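Enoyl-CoA hydratase subunit II (Geobacillus kaustophilus, PDB 2EJ5) probably catalyses the hydration of enoyl-CoA thioesters, perhaps in phenylacetic acid catabolism, as a member of the enoyl-CoA hydratase/isomerase family. Local coordinates at residues Glu94-Ala99 / Lys202-Ile207; Lys88-Leu93 / Ala113-Phe118; Lys208-Glu213 / Ala227-Ile232; Ile5-Lys10 / Lys40-Asp45; Val51-Thr54 / Ala59-Ala62. All coordinates share one frame; numbering follows the deposited sequence.

Contact 1 (Glu94-Ala99 / Lys202-Ile207); sequences EKPVVA and KAIGLI
Glu-94 lies against Gly-205 so closely that their CA atoms are 4.0 Å apart. This backbone contact depends on the glycine: any CB on Gly-205 would point at the loop and collide with the carbonyl oxygen of Glu-94. With only hydrogens there, the CB of Glu-94 can settle 3.6 Å from the CA of Gly-205.

The polar part is a proximity, not a bond. With chi1 at -43° and a second bend at chi2 (-82°), the Glu-94 carboxylate curls back over the helix, and its OE1 comes 3.0 Å from the O of Gly-205. Both atoms are acceptors, so the closeness is probably paid for by the salt bridges of Glu-94 to Arg-209 and Arg-212, one and two turns further along the same helix.

In this crotonase-type fold, residues 94-96 lead into strand 97-101 of the main sheet, and the contact joins that lead-in to helix 201-216 of the C-terminal helical region.

The apolar part is small. The CG2 of Ile-204 meets the pyrrolidine ring of Pro-96, nearest at CD (3.8 Å), the two side chains crossing at about a right angle. Ile-132 of the second subunit also packs on Ile-204.

Contact 2 (Lys88-Leu93 / Ala113-Phe118); sequences KALHHL and ALACDF
Leu-90 presses its CD2 methyl against the CB of Ala-115 at 3.5 Å, tighter than usual for two carbons. Alanine suits this place because its single methyl lets the leucine come right up to the C-terminal part of helix 108-115; the CG of Leu-90 also lies 4.1 Å from the carbonyl O of Ala-115. The torsions of Leu-90 set this reach: CG stands anti to the backbone N (chi1 -177°), and chi2 then swings CD2 toward the alanine. Cys-116 points its CB away from helix 75-92, and its SG is a more distant neighbour, 4.4 Å from the CD2 of Leu-90.

Two residues on, His-92 ties up the last turn of helix 75-92. Its ND1 donates to the O of Lys-88 at 2.6 Å, while the N of His-92 reaches that oxygen from the opposite face of the carbonyl plane.

In the outer shell, Leu-39 of helix 29-44 and Val-97 of strand 97-101 touch Leu-90, and Tyr-145 of helix 142-150 packs on Ala-115. The meeting of helices 75-92 and 108-115 thus packs beside strand 97-101, with the thiol of Cys-116 against Val-97 and Ala-99.

Contact 3 (Lys208-Glu213 / Ala227-Ile232); sequences KRLLRE and AECQRI
Leu-210 and Cys-229 form the close part of this contact, where two antiparallel helices face each other. The SG of Cys-229 fits beside the branch point of the leucine, 3.6 Å from CD2 and 3.7 Å from CG of Leu-210, while CD1 lies against the cysteine CB. In both residues the group beyond CB is anti to the carbonyl carbon (chi1 -74° in Leu-210, -71° in Cys-229); with both CBs pointing across, this torsion brings CG and SG together. The helix spacing, 10.8 Å between the local axes at an angle of 177°, suits a leucine set against a small, polarisable thiol.

Toward solvent the packing thins. Arg-209 passes its CD at 4.3 Å from the SG of Cys-229, then bends at chi3, and its NH1 only brushes the CD1 of Ile-232 at 4.2 Å, the two side chains crossing at about a right angle. The charge of this arginine is answered elsewhere, by a salt bridge from its NE to Glu-94. On the second helix Glu-228 and Arg-231 pair with each other: NE and NH2 of the arginine grip OE2 of Glu-228 side-on, with NH2 at 2.7 Å.

Helices 201-216 and 219-235 form a helical hairpin, closed at the turn side by Tyr-222 on Leu-210 and continued beyond Cys-229 by Leu-206. Gln-230 hydrogen-bonds to Asp-139 and Val-137 of the second subunit, while Lys-208 reaches back to Asp-117 beside the main sheet.

Contact 4 (Ile5-Lys10 / Lys40-Asp45); sequences IRYEVK and KQAGAD
Tyr-7 reaches from the strand to the last turn of the helix, where Gln-41 and Ala-42 receive its ring and hydroxyl. With chi1 at -180° the ring extends directly opposite the backbone N, and its OH arrives beside the helix backbone. There the OH lies 3.4 Å from the N of Ala-42, but at an angle too poor for a hydrogen bond. The CB of Ala-42 lies at the ring's edge, near its plane and 3.6 Å from OH, a spot where a small side chain fits.

Gln-41 lies along the CD2-CE2 side of the ring. Also anti at chi1 (-171°) and extended beyond CG, it lays its amide by the ring, NE2 3.7 Å from the CE2 of Tyr-7, with the two planes 38° apart. This is van der Waals contact; the amide oxygen is hydrogen-bonded to the hydroxyl of Tyr-2.

Strand 5-10 is an outermost strand of the main sheet within this chain and pairs antiparallel with strand 13-18. Helix 29-44 is the connection of the beta-alpha-beta crossover from strand 13-18 to its parallel neighbour 50-55, and the tyrosine spans from the edge strand to this helix.

A water lies in the ring plane and links the OH of Tyr-7 (2.8 Å) to OD2 of Asp-45, to which it donates at 2.5 Å. A phenylalanine here lacks the hydroxyl, and the water would probably be held by Asp-45 without its link to the strand. The other carboxylate oxygen, OD1, accepts from the N of Asn-47, which steadies Asp-45 just past the helix end.

Contact 5 (Val51-Thr54 / Ala59-Ala62); sequences VVIT and AFCA
This is a buried, mainly apolar contact in which the side chain of Phe-60, in the loop that follows strand 50-55, folds back on the end of that strand at Ile-53 and Thr-54. A chi1 of 172° turns the ring of Phe-60 nearer the strand than its CB alone would suggest. The ring's CE1 meets the carbonyl O of Ile-53 at 3.5 Å, edge-on and in the ring plane. Further along the rim, CZ lies 4.1 Å from the CG2 methyl of Ile-53. CE1 is also 4.0 Å from the CA of Thr-54, whose own side chain turns away and hydrogen-bonds through OG1 to the O of Ala-100.

Val-101 and Ala-113 also pack on the phenylalanine, and a large, flat, apolar residue suits the place between loop, sheet and helix 108-115. An alanine in its place would probably open a gap between these elements and leave the loop freer to shift. In relatives, the backbone N-H at the position of Ala-62 and one at the start of the helix matching 108-115 form the oxyanion hole; the same probably holds here.

The edge-on approach sets slightly positive ring hydrogens toward a carbonyl oxygen, consistent with a weak electrostatic attraction added to hydrophobic burial.

How the contacts relate
Contacts 1, 2 and 5 are buried, while contacts 3 and 4 are partly buried and lie toward the margins. Helix 201-216 serves both contact 1 and contact 3, and strand 97-101, entered by contact 1, is joined to strand 50-55 of contact 5 by backbone strand pairing. The chemistry follows the place: methyls and a ring edge fill contacts 2 and 5, whereas contact 4 brings in a water and contact 3 has an arginine on its more exposed side. Lys-95 of contact 1 donates to the O of Ala-42 in contact 4. Contacts 3 and 5 do not touch, lying about 28 Å apart, centre to centre.

Contact 1 (Glu94-Ala99 / Lys202-Ile207)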
# COMPACT_ATOMS: atom_id res chain seq x y z
N GLU A 94 -4.70 -15.41 -16.18
CA GLU A 94 -3.24 -15.26 -16.21
C GLU A 94 -2.72 -14.71 -17.55
O GLU A 94 -1.65 -15.13 -18.02
CB GLU A 94 -2.55 -16.61 -16.05
CG GLU A 94 -3.05 -17.62 -15.03
CD GLU A 94 -2.54 -17.32 -13.68
OE1 GLU A 94 -2.40 -16.12 -13.46
OE2 GLU A 94 -2.28 -18.22 -12.83
N LYS A 95 -3.51 -13.91 -18.24
CA LYS A 95 -3.02 -13.20 -19.41
C LYS A 95 -3.15 -11.75 -18.98
O LYS A 95 -4.00 -11.46 -18.13
CB LYS A 95 -3.92 -13.44 -20.63
CG LYS A 95 -4.19 -14.94 -20.99
CD LYS A 95 -3.30 -15.42 -22.07
CE LYS A 95 -3.48 -16.92 -22.38
NZ LYS A 95 -4.51 -17.08 -23.44
N PRO A 96 -2.34 -10.84 -19.58
CA PRO A 96 -2.51 -9.46 -19.19
C PRO A 96 -3.82 -8.89 -19.70
O PRO A 96 -4.28 -9.23 -20.81
CB PRO A 96 -1.27 -8.74 -19.81
CG PRO A 96 -0.91 -9.55 -21.03
CD PRO A 96 -1.27 -11.02 -20.60
N VAL A 97 -4.41 -8.02 -18.90
CA VAL A 97 -5.71 -7.44 -19.21
C VAL A 97 -5.61 -5.95 -19.06
O VAL A 97 -5.28 -5.42 -17.97
CB VAL A 97 -6.84 -7.99 -18.28
CG1 VAL A 97 -8.18 -7.43 -18.67
CG2 VAL A 97 -6.86 -9.53 -18.29
N VAL A 98 -5.88 -5.26 -20.16
CA VAL A 98 -5.89 -3.84 -20.17
C VAL A 98 -7.31 -3.32 -20.15
O VAL A 98 -8.12 -3.69 -21.01
CB VAL A 98 -5.21 -3.31 -21.51
CG1 VAL A 98 -5.14 -1.80 -21.48
CG2 VAL A 98 -3.84 -3.97 -21.71
N ALA A 99 -7.63 -2.47 -19.19
CA ALA A 99 -8.88 -1.68 -19.22
C ALA A 99 -8.60 -0.44 -20.06
O ALA A 99 -7.81 0.41 -19.66
CB ALA A 99 -9.31 -1.29 -17.83
N LYS A 202 3.68 -16.41 -20.75
CA LYS A 202 3.69 -17.38 -19.62
C LYS A 202 4.36 -16.78 -18.38
O LYS A 202 3.95 -17.03 -17.26
CB LYS A 202 4.41 -18.68 -19.96
CG LYS A 202 3.64 -19.61 -20.96
CD LYS A 202 2.31 -20.15 -20.41
CE LYS A 202 1.74 -21.29 -21.27
NZ LYS A 202 2.28 -21.28 -22.63
N ALA A 203 5.42 -16.00 -18.58
CA ALA A 203 6.04 -15.27 -17.46
C ALA A 203 5.09 -14.24 -16.91
O ALA A 203 5.04 -14.05 -15.70
CB ALA A 203 7.35 -14.63 -17.86
N ILE A 204 4.32 -13.59 -17.78
CA ILE A 204 3.33 -12.58 -17.32
C ILE A 204 2.23 -13.26 -16.48
O ILE A 204 1.81 -12.73 -15.46
CB ILE A 204 2.70 -11.79 -18.49
CG1 ILE A 204 3.79 -10.90 -19.17
CG2 ILE A 204 1.51 -10.90 -18.00
CD1 ILE A 204 3.29 -10.28 -20.49
N GLY A 205 1.77 -14.42 -16.91
CA GLY A 205 0.75 -15.15 -16.10
C GLY A 205 1.27 -15.56 -14.73
O GLY A 205 0.55 -15.44 -13.71
N LEU A 206 2.52 -16.01 -14.68
CA LEU A 206 3.17 -16.41 -13.43
C LEU A 206 3.42 -15.21 -12.50
O LEU A 206 3.34 -15.31 -11.27
CB LEU A 206 4.49 -17.12 -13.77
CG LEU A 206 4.34 -18.57 -14.34
CD1 LEU A 206 5.63 -19.13 -14.83
CD2 LEU A 206 3.66 -19.55 -13.38
N ILE A 207 3.74 -14.05 -13.07
CA ILE A 207 3.85 -12.88 -12.20
C ILE A 207 2.49 -12.46 -11.63
O ILE A 207 2.40 -12.08 -10.43
CB ILE A 207 4.63 -11.69 -12.84
CG1 ILE A 207 3.73 -10.84 -13.71
CG2 ILE A 207 5.93 -12.13 -13.49
CD1 ILE A 207 3.21 -9.67 -12.90

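Contact 2 (Lys88-Leu93 / Ala113-Phe118)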
# COMPACT_ATOMS: atom_id res chain seq x y z
N LYS A 88 -14.25 -13.40 -10.30
CA LYS A 88 -13.33 -14.54 -10.06
C LYS A 88 -12.64 -14.96 -11.35
O LYS A 88 -11.45 -15.28 -11.33
CB LYS A 88 -14.05 -15.76 -9.47
CG LYS A 88 -14.63 -15.49 -8.10
CD LYS A 88 -15.21 -16.75 -7.52
CE LYS A 88 -15.42 -16.54 -6.06
NZ LYS A 88 -16.40 -17.55 -5.52
N ALA A 89 -13.39 -14.97 -12.47
CA ALA A 89 -12.76 -15.27 -13.76
C ALA A 89 -11.65 -14.24 -14.05
O ALA A 89 -10.56 -14.60 -14.46
CB ALA A 89 -13.79 -15.27 -14.92
N LEU A 90 -11.95 -12.96 -13.87
CA LEU A 90 -10.93 -11.92 -14.12
C LEU A 90 -9.75 -12.13 -13.20
O LEU A 90 -8.60 -12.07 -13.61
CB LEU A 90 -11.53 -10.52 -13.99
CG LEU A 90 -10.68 -9.27 -14.27
CD1 LEU A 90 -9.97 -9.35 -15.66
CD2 LEU A 90 -11.57 -8.01 -14.15
N HIS A 91 -10.04 -12.39 -11.94
CA HIS A 91 -9.00 -12.44 -10.90
C HIS A 91 -8.07 -13.62 -11.13
O HIS A 91 -6.89 -13.54 -10.85
CB HIS A 91 -9.69 -12.45 -9.51
CG HIS A 91 -8.74 -12.46 -8.36
ND1 HIS A 91 -8.17 -13.60 -7.87
CD2 HIS A 91 -8.24 -11.44 -7.61
CE1 HIS A 91 -7.37 -13.31 -6.86
NE2 HIS A 91 -7.40 -12.01 -6.68
N HIS A 92 -8.60 -14.72 -11.68
CA HIS A 92 -7.76 -15.89 -11.95
C HIS A 92 -7.16 -15.91 -13.36
O HIS A 92 -6.33 -16.71 -13.62
CB HIS A 92 -8.51 -17.20 -11.67
CG HIS A 92 -8.94 -17.36 -10.24
ND1 HIS A 92 -9.90 -16.55 -9.65
CD2 HIS A 92 -8.57 -18.25 -9.28
CE1 HIS A 92 -10.09 -16.92 -8.40
NE2 HIS A 92 -9.30 -17.96 -8.15
N LEU A 93 -7.59 -15.01 -14.25
CA LEU A 93 -7.02 -14.95 -15.60
C LEU A 93 -5.54 -14.55 -15.60
O LEU A 93 -5.19 -13.45 -15.11
CB LEU A 93 -7.85 -13.98 -16.47
CG LEU A 93 -7.46 -13.72 -17.93
CD1 LEU A 93 -7.40 -15.03 -18.75
CD2 LEU A 93 -8.44 -12.77 -18.52
N ALA A 113 -12.69 -1.70 -13.92
CA ALA A 113 -11.44 -1.07 -14.34
C ALA A 113 -10.29 -1.28 -13.32
O ALA A 113 -9.15 -1.58 -13.68
CB ALA A 113 -11.65 0.42 -14.64
N LEU A 114 -10.62 -1.18 -12.02
CA LEU A 114 -9.63 -1.36 -10.96
C LEU A 114 -9.10 -2.80 -10.92
O LEU A 114 -7.97 -3.03 -10.47
CB LEU A 114 -10.27 -1.02 -9.61
CG LEU A 114 -10.85 0.37 -9.39
CD1 LEU A 114 -11.41 0.49 -7.95
CD2 LEU A 114 -9.78 1.46 -9.67
N ALA A 115 -9.93 -3.77 -11.36
CA ALA A 115 -9.52 -5.18 -11.35
C ALA A 115 -8.59 -5.57 -12.50
O ALA A 115 -7.99 -6.67 -12.49
CB ALA A 115 -10.76 -6.13 -11.32
N CYS A 116 -8.48 -4.70 -13.51
CA CYS A 116 -7.59 -4.97 -14.64
C CYS A 116 -6.14 -4.66 -14.28
O CYS A 116 -5.89 -3.99 -13.31
CB CYS A 116 -8.03 -4.18 -15.87
SG CYS A 116 -9.67 -4.78 -16.47
N ASP A 117 -5.20 -5.13 -15.10
CA ASP A 117 -3.76 -4.98 -14.80
C ASP A 117 -3.23 -3.59 -15.16
O ASP A 117 -2.33 -3.06 -14.47
CB ASP A 117 -2.93 -6.04 -15.55
CG ASP A 117 -3.41 -7.45 -15.28
OD1 ASP A 117 -3.56 -7.82 -14.08
OD2 ASP A 117 -3.62 -8.21 -16.25
N PHE A 118 -3.74 -3.03 -16.25
CA PHE A 118 -3.38 -1.69 -16.72
C PHE A 118 -4.65 -0.94 -17.02
O PHE A 118 -5.66 -1.58 -17.43
CB PHE A 118 -2.54 -1.79 -18.01
CG PHE A 118 -1.29 -2.63 -17.88
CD1 PHE A 118 -0.11 -2.07 -17.38
CD2 PHE A 118 -1.29 -3.96 -18.28
CE1 PHE A 118 1.06 -2.81 -17.26
CE2 PHE A 118 -0.12 -4.72 -18.18
CZ PHE A 118 1.07 -4.14 -17.67

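Contact 3 (Lys208-Glu213 / Ala227-Ile232)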
# COMPACT_ATOMS: atom_id res chain seq x y z
N LYS A 208 1.42 -12.56 -12.41
CA LYS A 208 0.09 -12.34 -11.85
C LYS A 208 -0.24 -13.36 -10.76
O LYS A 208 -0.90 -13.03 -9.75
CB LYS A 208 -0.94 -12.39 -12.98
CG LYS A 208 -0.98 -11.15 -13.81
CD LYS A 208 -1.95 -11.26 -14.97
CE LYS A 208 -3.45 -11.20 -14.48
NZ LYS A 208 -4.40 -10.56 -15.47
N ARG A 209 0.19 -14.60 -10.96
CA ARG A 209 -0.02 -15.66 -9.96
C ARG A 209 0.72 -15.27 -8.68
O ARG A 209 0.14 -15.34 -7.57
CB ARG A 209 0.48 -17.02 -10.48
CG ARG A 209 0.06 -18.22 -9.62
CD ARG A 209 0.56 -19.57 -10.21
NE ARG A 209 0.04 -19.83 -11.56
CZ ARG A 209 0.42 -20.87 -12.32
NH1 ARG A 209 1.30 -21.73 -11.85
NH2 ARG A 209 -0.07 -21.04 -13.55
N LEU A 210 1.96 -14.82 -8.83
CA LEU A 210 2.76 -14.43 -7.70
C LEU A 210 2.25 -13.18 -7.01
O LEU A 210 2.42 -13.04 -5.81
CB LEU A 210 4.24 -14.27 -8.09
CG LEU A 210 5.04 -15.55 -8.36
CD1 LEU A 210 6.46 -15.16 -8.78
CD2 LEU A 210 5.06 -16.43 -7.11
N LEU A 211 1.68 -12.23 -7.75
CA LEU A 211 1.07 -11.05 -7.12
C LEU A 211 -0.12 -11.42 -6.25
O LEU A 211 -0.33 -10.82 -5.22
CB LEU A 211 0.68 -9.98 -8.16
CG LEU A 211 1.91 -9.21 -8.74
CD1 LEU A 211 1.49 -8.39 -9.91
CD2 LEU A 211 2.64 -8.29 -7.66
N ARG A 212 -0.88 -12.42 -6.69
CA ARG A 212 -1.95 -13.03 -5.89
C ARG A 212 -1.36 -13.69 -4.65
O ARG A 212 -1.84 -13.42 -3.53
CB ARG A 212 -2.75 -14.06 -6.71
CG ARG A 212 -3.83 -13.41 -7.58
CD ARG A 212 -4.33 -14.27 -8.78
NE ARG A 212 -4.38 -15.73 -8.58
CZ ARG A 212 -4.04 -16.63 -9.50
NH1 ARG A 212 -3.59 -16.28 -10.71
NH2 ARG A 212 -4.13 -17.93 -9.19
N GLU A 213 -0.31 -14.49 -4.82
CA GLU A 213 0.36 -15.13 -3.66
C GLU A 213 0.86 -14.08 -2.65
O GLU A 213 0.68 -14.22 -1.43
CB GLU A 213 1.54 -16.02 -4.07
CG GLU A 213 1.15 -17.30 -4.83
CD GLU A 213 0.41 -18.36 -4.00
OE1 GLU A 213 0.32 -18.26 -2.76
OE2 GLU A 213 -0.07 -19.31 -4.62
N ALA A 227 9.75 -19.85 -6.11
CA ALA A 227 10.71 -20.82 -6.65
C ALA A 227 10.02 -21.78 -7.61
O ALA A 227 10.53 -22.07 -8.68
CB ALA A 227 11.37 -21.59 -5.49
N GLU A 228 8.82 -22.23 -7.23
CA GLU A 228 8.02 -23.05 -8.15
C GLU A 228 7.67 -22.33 -9.47
O GLU A 228 7.76 -22.92 -10.55
CB GLU A 228 6.76 -23.58 -7.45
CG GLU A 228 5.93 -24.59 -8.30
CD GLU A 228 6.77 -25.69 -9.00
OE1 GLU A 228 7.73 -26.24 -8.40
OE2 GLU A 228 6.45 -25.99 -10.18
N CYS A 229 7.26 -21.06 -9.39
CA CYS A 229 6.95 -20.28 -10.61
C CYS A 229 8.12 -20.13 -11.55
O CYS A 229 7.95 -20.16 -12.77
CB CYS A 229 6.39 -18.91 -10.25
SG CYS A 229 4.75 -19.08 -9.59
N GLN A 230 9.31 -19.97 -10.97
CA GLN A 230 10.52 -19.73 -11.73
C GLN A 230 11.02 -21.02 -12.36
O GLN A 230 11.63 -20.95 -13.40
CB GLN A 230 11.63 -19.14 -10.86
CG GLN A 230 12.76 -18.47 -11.65
CD GLN A 230 12.30 -17.17 -12.29
OE1 GLN A 230 11.38 -17.15 -13.15
NE2 GLN A 230 12.91 -16.08 -11.84
N ARG A 231 10.82 -22.18 -11.70
CA ARG A 231 11.13 -23.49 -12.32
C ARG A 231 10.33 -23.61 -13.59
O ARG A 231 10.89 -23.90 -14.65
CB ARG A 231 10.88 -24.67 -11.36
CG ARG A 231 11.19 -26.06 -11.93
CD ARG A 231 10.57 -27.17 -11.12
NE ARG A 231 9.11 -27.18 -11.23
CZ ARG A 231 8.41 -27.75 -12.21
NH1 ARG A 231 9.02 -28.40 -13.20
NH2 ARG A 231 7.07 -27.66 -12.19
N ILE A 232 9.04 -23.29 -13.51
CA ILE A 232 8.15 -23.23 -14.69
C ILE A 232 8.60 -22.22 -15.77
O ILE A 232 8.73 -22.59 -16.95
CB ILE A 232 6.63 -23.00 -14.34
CG1 ILE A 232 6.12 -24.08 -13.36
CG2 ILE A 232 5.76 -22.93 -15.62
CD1 ILE A 232 4.94 -23.65 -12.45

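Contact 4 (Ile5-Lys10 / Lys40-Asp45)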
# COMPACT_ATOMS: atom_id res chain seq x y z
N ILE A 5 -21.95 -8.09 -25.34
CA ILE A 5 -20.55 -7.76 -25.58
C ILE A 5 -20.15 -8.23 -26.97
O ILE A 5 -20.86 -9.03 -27.63
CB ILE A 5 -19.61 -8.42 -24.53
CG1 ILE A 5 -19.45 -9.92 -24.82
CG2 ILE A 5 -20.10 -8.14 -23.07
CD1 ILE A 5 -18.31 -10.57 -24.09
N ARG A 6 -18.98 -7.75 -27.39
CA ARG A 6 -18.31 -8.15 -28.61
C ARG A 6 -16.98 -8.74 -28.18
O ARG A 6 -16.27 -8.17 -27.32
CB ARG A 6 -18.15 -6.93 -29.54
CG ARG A 6 -17.87 -7.23 -31.01
CD ARG A 6 -18.20 -5.97 -31.88
NE ARG A 6 -17.27 -4.86 -31.64
CZ ARG A 6 -17.62 -3.58 -31.56
NH1 ARG A 6 -18.89 -3.20 -31.67
NH2 ARG A 6 -16.68 -2.66 -31.33
N TYR A 7 -16.67 -9.91 -28.73
CA TYR A 7 -15.43 -10.58 -28.47
C TYR A 7 -14.80 -10.87 -29.81
O TYR A 7 -15.39 -11.58 -30.63
CB TYR A 7 -15.67 -11.88 -27.68
CG TYR A 7 -14.42 -12.65 -27.35
CD1 TYR A 7 -13.58 -12.28 -26.28
CD2 TYR A 7 -14.06 -13.76 -28.10
CE1 TYR A 7 -12.43 -13.00 -25.99
CE2 TYR A 7 -12.91 -14.46 -27.83
CZ TYR A 7 -12.09 -14.09 -26.76
OH TYR A 7 -10.97 -14.84 -26.49
N GLU A 8 -13.63 -10.31 -30.04
CA GLU A 8 -12.95 -10.41 -31.33
C GLU A 8 -11.45 -10.52 -31.06
O GLU A 8 -10.88 -9.67 -30.38
CB GLU A 8 -13.26 -9.15 -32.14
CG GLU A 8 -12.99 -9.26 -33.63
CD GLU A 8 -13.41 -8.00 -34.39
OE1 GLU A 8 -14.38 -7.30 -33.97
OE2 GLU A 8 -12.74 -7.70 -35.41
N VAL A 9 -10.83 -11.59 -31.53
CA VAL A 9 -9.38 -11.69 -31.50
C VAL A 9 -8.81 -11.02 -32.78
O VAL A 9 -9.20 -11.36 -33.91
CB VAL A 9 -8.89 -13.16 -31.34
CG1 VAL A 9 -7.36 -13.26 -31.32
CG2 VAL A 9 -9.46 -13.79 -30.06
N LYS A 10 -7.95 -10.02 -32.59
CA LYS A 10 -7.26 -9.36 -33.70
C LYS A 10 -5.76 -9.49 -33.45
O LYS A 10 -5.21 -8.90 -32.51
CB LYS A 10 -7.69 -7.92 -33.84
CG LYS A 10 -9.14 -7.76 -34.35
CD LYS A 10 -9.67 -6.36 -34.21
CE LYS A 10 -8.75 -5.34 -34.84
NZ LYS A 10 -8.86 -5.25 -36.33
N LYS A 40 -12.86 -16.57 -19.73
CA LYS A 40 -12.38 -17.94 -19.59
C LYS A 40 -11.91 -18.44 -20.97
O LYS A 40 -10.93 -19.15 -21.06
CB LYS A 40 -13.48 -18.86 -18.99
CG LYS A 40 -13.92 -18.48 -17.54
CD LYS A 40 -15.15 -19.29 -17.08
CE LYS A 40 -15.45 -19.08 -15.57
NZ LYS A 40 -16.67 -19.86 -15.03
N GLN A 41 -12.59 -18.00 -22.02
CA GLN A 41 -12.25 -18.30 -23.43
C GLN A 41 -10.83 -17.77 -23.72
O GLN A 41 -9.92 -18.53 -24.06
CB GLN A 41 -13.28 -17.63 -24.33
CG GLN A 41 -13.28 -17.96 -25.84
CD GLN A 41 -14.62 -17.57 -26.53
OE1 GLN A 41 -15.60 -17.16 -25.86
NE2 GLN A 41 -14.67 -17.69 -27.88
N ALA A 42 -10.66 -16.46 -23.51
CA ALA A 42 -9.34 -15.81 -23.65
C ALA A 42 -8.24 -16.51 -22.86
O ALA A 42 -7.14 -16.72 -23.37
CB ALA A 42 -9.44 -14.34 -23.27
N GLY A 43 -8.54 -16.91 -21.62
CA GLY A 43 -7.58 -17.66 -20.82
C GLY A 43 -7.22 -19.02 -21.41
O GLY A 43 -6.09 -19.48 -21.24
N ALA A 44 -8.16 -19.67 -22.09
CA ALA A 44 -7.93 -21.05 -22.59
C ALA A 44 -7.33 -21.08 -23.99
O ALA A 44 -6.76 -22.10 -24.40
CB ALA A 44 -9.23 -21.90 -22.52
N ASP A 45 -7.45 -19.95 -24.70
CA ASP A 45 -6.97 -19.81 -26.07
C ASP A 45 -5.46 -19.49 -26.13
O ASP A 45 -5.05 -18.39 -25.76
CB ASP A 45 -7.76 -18.70 -26.75
CG ASP A 45 -7.56 -18.66 -28.28
OD1 ASP A 45 -6.58 -19.24 -28.81
OD2 ASP A 45 -8.37 -18.01 -28.94
O HOH W 1 -10.50 -16.92 -28.36

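Contact 5 (Val51-Thr54 / Ala59-Ala62)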
# COMPACT_ATOMS: atom_id res chain seq x y z
N VAL A 51 -5.53 -9.24 -23.33
CA VAL A 51 -6.96 -8.95 -23.40
C VAL A 51 -7.18 -7.48 -23.24
O VAL A 51 -6.56 -6.84 -22.39
CB VAL A 51 -7.79 -9.73 -22.31
CG1 VAL A 51 -9.28 -9.36 -22.40
CG2 VAL A 51 -7.63 -11.23 -22.50
N VAL A 52 -8.08 -6.93 -24.05
CA VAL A 52 -8.47 -5.54 -23.86
C VAL A 52 -9.94 -5.49 -23.55
O VAL A 52 -10.75 -6.01 -24.30
CB VAL A 52 -8.15 -4.65 -25.11
CG1 VAL A 52 -8.62 -3.17 -24.90
CG2 VAL A 52 -6.68 -4.70 -25.43
N ILE A 53 -10.30 -4.82 -22.47
CA ILE A 53 -11.73 -4.53 -22.18
C ILE A 53 -11.96 -3.04 -22.39
O ILE A 53 -11.24 -2.19 -21.84
CB ILE A 53 -12.07 -4.93 -20.72
CG1 ILE A 53 -11.69 -6.39 -20.49
CG2 ILE A 53 -13.52 -4.53 -20.36
CD1 ILE A 53 -12.01 -7.00 -19.09
N THR A 54 -12.97 -2.70 -23.20
CA THR A 54 -13.31 -1.33 -23.49
C THR A 54 -14.82 -1.23 -23.67
O THR A 54 -15.49 -2.26 -23.78
CB THR A 54 -12.56 -0.82 -24.75
OG1 THR A 54 -12.64 0.60 -24.80
CG2 THR A 54 -13.14 -1.40 -26.02
N ALA A 59 -19.24 5.91 -23.21
CA ALA A 59 -18.82 5.53 -21.86
C ALA A 59 -18.03 4.22 -21.83
O ALA A 59 -18.14 3.43 -22.78
CB ALA A 59 -20.04 5.44 -20.93
N PHE A 60 -17.25 3.99 -20.76
CA PHE A 60 -16.64 2.68 -20.53
C PHE A 60 -17.74 1.71 -19.99
O PHE A 60 -18.09 0.72 -20.63
CB PHE A 60 -15.40 2.81 -19.61
CG PHE A 60 -14.79 1.49 -19.17
CD1 PHE A 60 -13.94 0.76 -20.01
CD2 PHE A 60 -15.07 0.97 -17.89
CE1 PHE A 60 -13.37 -0.46 -19.61
CE2 PHE A 60 -14.50 -0.23 -17.46
CZ PHE A 60 -13.62 -0.96 -18.33
N CYS A 61 -18.27 2.05 -18.82
CA CYS A 61 -19.29 1.22 -18.12
C CYS A 61 -19.87 1.98 -16.93
O CYS A 61 -19.14 2.35 -15.98
CB CYS A 61 -18.69 -0.11 -17.67
SG CYS A 61 -19.87 -1.25 -16.81
N ALA A 62 -21.19 2.24 -16.98
CA ALA A 62 -21.83 2.99 -15.91
C ALA A 62 -22.19 2.11 -14.68
O ALA A 62 -22.81 2.61 -13.74
CB ALA A 62 -23.05 3.75 -16.43